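Local coordinates for Alr4995 protein (Nostoc sp., PDB 6LRF) that probably hydrolyses arginine in its N-terminal arginine dihydrolase part and converts ornithine to proline through a C-terminal ornithine cyclodeaminase activity, at residues L631-M636 and G681-L686. Numbering follows the deposited sequence.
Sequences LMLSSM and GLFLSL
Leu-633 and Leu-684 meet through their end methyls: CD2 of Leu-684 lies 3.9 Å from CD1 of Leu-633 and 4.2 Å from CD2 of Leu-633, so it sits against the fork of that side chain. In both leucines CG stands anti to the carbonyl carbon (chi1 -56° in Leu-633, -72° in Leu-684), which sends the two forks into the gap between strand and helix; for Leu-684, whose CB does not point straight at the strand, it is the far end of the side chain that closes the distance. Phe-683 offers its ring to the same strand: Leu-633 CD2 lies 4.3 Å from CD2 of Phe-683, and Leu-631 CD1 4.5 Å from CE2 of Phe-683, both obliquely to the ring. The leucine pair is in normal van der Waals contact; the two approaches to the ring are looser. Leu-631 and Leu-633, two apart on strand 629-633, present their side chains on one face of the parallel sheet of a Rossmann fold, and helix 680-694 packs on that face; the axes of 681-686 and 631-633 approach to 10.7 Å. Branched leucines and a broad, flat phenylalanine suit such a buried layer because they fill space without polar groups to satisfy. Farther out, Phe-683 also touches Val-655 of the adjacent strand and Val-474 of helix 467-486, while Leu-684 rests on His-507 and Leu-511.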
loop_
_atom_site.group_PDB
_atom_site.type_symbol
_atom_site.label_atom_id
_atom_site.label_comp_id
_atom_site.label_asym_id
_atom_site.label_seq_id
_atom_site.Cartn_x
_atom_site.Cartn_y
_atom_site.Cartn_z
ATOM N N LEU B 631 -24.326 -4.258 4.380
ATOM C CA LEU B 631 -23.472 -3.466 3.514
ATOM C C LEU B 631 -22.462 -2.690 4.371
ATOM O O LEU B 631 -22.827 -1.784 5.123
ATOM C CB LEU B 631 -24.328 -2.511 2.685
ATOM C CG LEU B 631 -23.771 -1.961 1.383
ATOM C CD1 LEU B 631 -23.386 -3.112 0.471
ATOM C CD2 LEU B 631 -24.838 -1.090 0.716
HETATM N N MSE B 632 -21.192 -3.051 4.279
HETATM C CA MSE B 632 -20.194 -2.449 5.149
HETATM C C MSE B 632 -19.355 -1.442 4.364
HETATM O O MSE B 632 -18.475 -1.802 3.579
HETATM C CB MSE B 632 -19.329 -3.528 5.796
HETATM C CG MSE B 632 -20.030 -4.269 6.940
HETATM SE SE MSE B 632 -19.231 -6.023 7.337
HETATM C CE MSE B 632 -19.500 -6.891 5.618
ATOM N N LEU B 633 -19.657 -0.169 4.580
ATOM C CA LEU B 633 -19.087 0.886 3.759
ATOM C C LEU B 633 -17.977 1.603 4.527
ATOM O O LEU B 633 -18.225 2.563 5.284
ATOM C CB LEU B 633 -20.183 1.858 3.314
ATOM C CG LEU B 633 -21.373 1.243 2.562
ATOM C CD1 LEU B 633 -22.517 2.261 2.439
ATOM C CD2 LEU B 633 -20.968 0.719 1.188
ATOM N N SER B 634 -16.758 1.115 4.283
ATOM C CA SER B 634 -15.512 1.471 4.981
ATOM C C SER B 634 -15.711 1.997 6.397
ATOM O O SER B 634 -15.490 3.176 6.666
ATOM C CB SER B 634 -14.698 2.486 4.156
ATOM O OG SER B 634 -15.407 3.685 3.944
ATOM N N SER B 635 -16.112 1.106 7.301
ATOM C CA SER B 635 -16.356 1.500 8.684
ATOM C C SER B 635 -15.540 0.693 9.691
ATOM O O SER B 635 -15.847 0.708 10.888
ATOM C CB SER B 635 -17.852 1.391 9.010
ATOM O OG SER B 635 -18.390 0.179 8.499
HETATM N N MSE B 636 -14.507 0.002 9.211
HETATM C CA MSE B 636 -13.446 -0.550 10.080
HETATM C C MSE B 636 -13.909 -1.330 11.322
HETATM O O MSE B 636 -14.279 -2.511 11.253
HETATM C CB MSE B 636 -12.528 0.591 10.562
HETATM C CG MSE B 636 -11.772 1.366 9.464
HETATM SE SE MSE B 636 -10.198 0.431 8.731
HETATM C CE MSE B 636 -8.855 1.844 8.920
ATOM N N GLY B 681 -16.997 5.835 -2.406
ATOM C CA GLY B 681 -17.847 6.743 -3.159
ATOM C C GLY B 681 -17.979 6.265 -4.593
ATOM O O GLY B 681 -19.064 6.316 -5.182
ATOM N N LEU B 682 -16.872 5.798 -5.158
ATOM C CA LEU B 682 -16.922 5.157 -6.469
ATOM C C LEU B 682 -17.912 3.991 -6.429
ATOM O O LEU B 682 -18.799 3.880 -7.289
ATOM C CB LEU B 682 -15.535 4.659 -6.902
ATOM C CG LEU B 682 -15.540 3.838 -8.205
ATOM C CD1 LEU B 682 -16.215 4.614 -9.341
ATOM C CD2 LEU B 682 -14.141 3.442 -8.607
ATOM N N PHE B 683 -17.755 3.136 -5.414
ATOM C CA PHE B 683 -18.615 1.963 -5.243
ATOM C C PHE B 683 -20.080 2.363 -5.190
ATOM O O PHE B 683 -20.916 1.788 -5.891
ATOM C CB PHE B 683 -18.231 1.181 -3.973
ATOM C CG PHE B 683 -19.086 -0.037 -3.727
ATOM C CD1 PHE B 683 -18.719 -1.268 -4.241
ATOM C CD2 PHE B 683 -20.267 0.053 -2.991
ATOM C CE1 PHE B 683 -19.504 -2.386 -4.022
ATOM C CE2 PHE B 683 -21.056 -1.064 -2.774
ATOM C CZ PHE B 683 -20.672 -2.284 -3.292
ATOM N N LEU B 684 -20.392 3.350 -4.351
ATOM C CA LEU B 684 -21.769 3.815 -4.192
ATOM C C LEU B 684 -22.310 4.481 -5.455
ATOM O O LEU B 684 -23.505 4.403 -5.756
ATOM C CB LEU B 684 -21.865 4.785 -3.008
ATOM C CG LEU B 684 -21.736 4.130 -1.627
ATOM C CD1 LEU B 684 -21.411 5.150 -0.545
ATOM C CD2 LEU B 684 -23.014 3.373 -1.284
ATOM N N SER B 685 -21.436 5.146 -6.194
ATOM C CA SER B 685 -21.873 5.804 -7.412
ATOM C C SER B 685 -22.395 4.764 -8.425
ATOM O O SER B 685 -23.525 4.857 -8.911
ATOM C CB SER B 685 -20.735 6.629 -8.010
ATOM O OG SER B 685 -21.259 7.520 -8.985
ATOM N N LEU B 686 -21.562 3.771 -8.706
ATOM C CA LEU B 686 -21.908 2.658 -9.584
ATOM C C LEU B 686 -23.138 1.901 -9.120
ATOM O O LEU B 686 -23.983 1.514 -9.927
ATOM C CB LEU B 686 -20.739 1.691 -9.660
ATOM C CG LEU B 686 -19.449 2.239 -10.246
ATOM C CD1 LEU B 686 -18.308 1.273 -9.972
ATOM C CD2 LEU B 686 -19.649 2.457 -11.735
#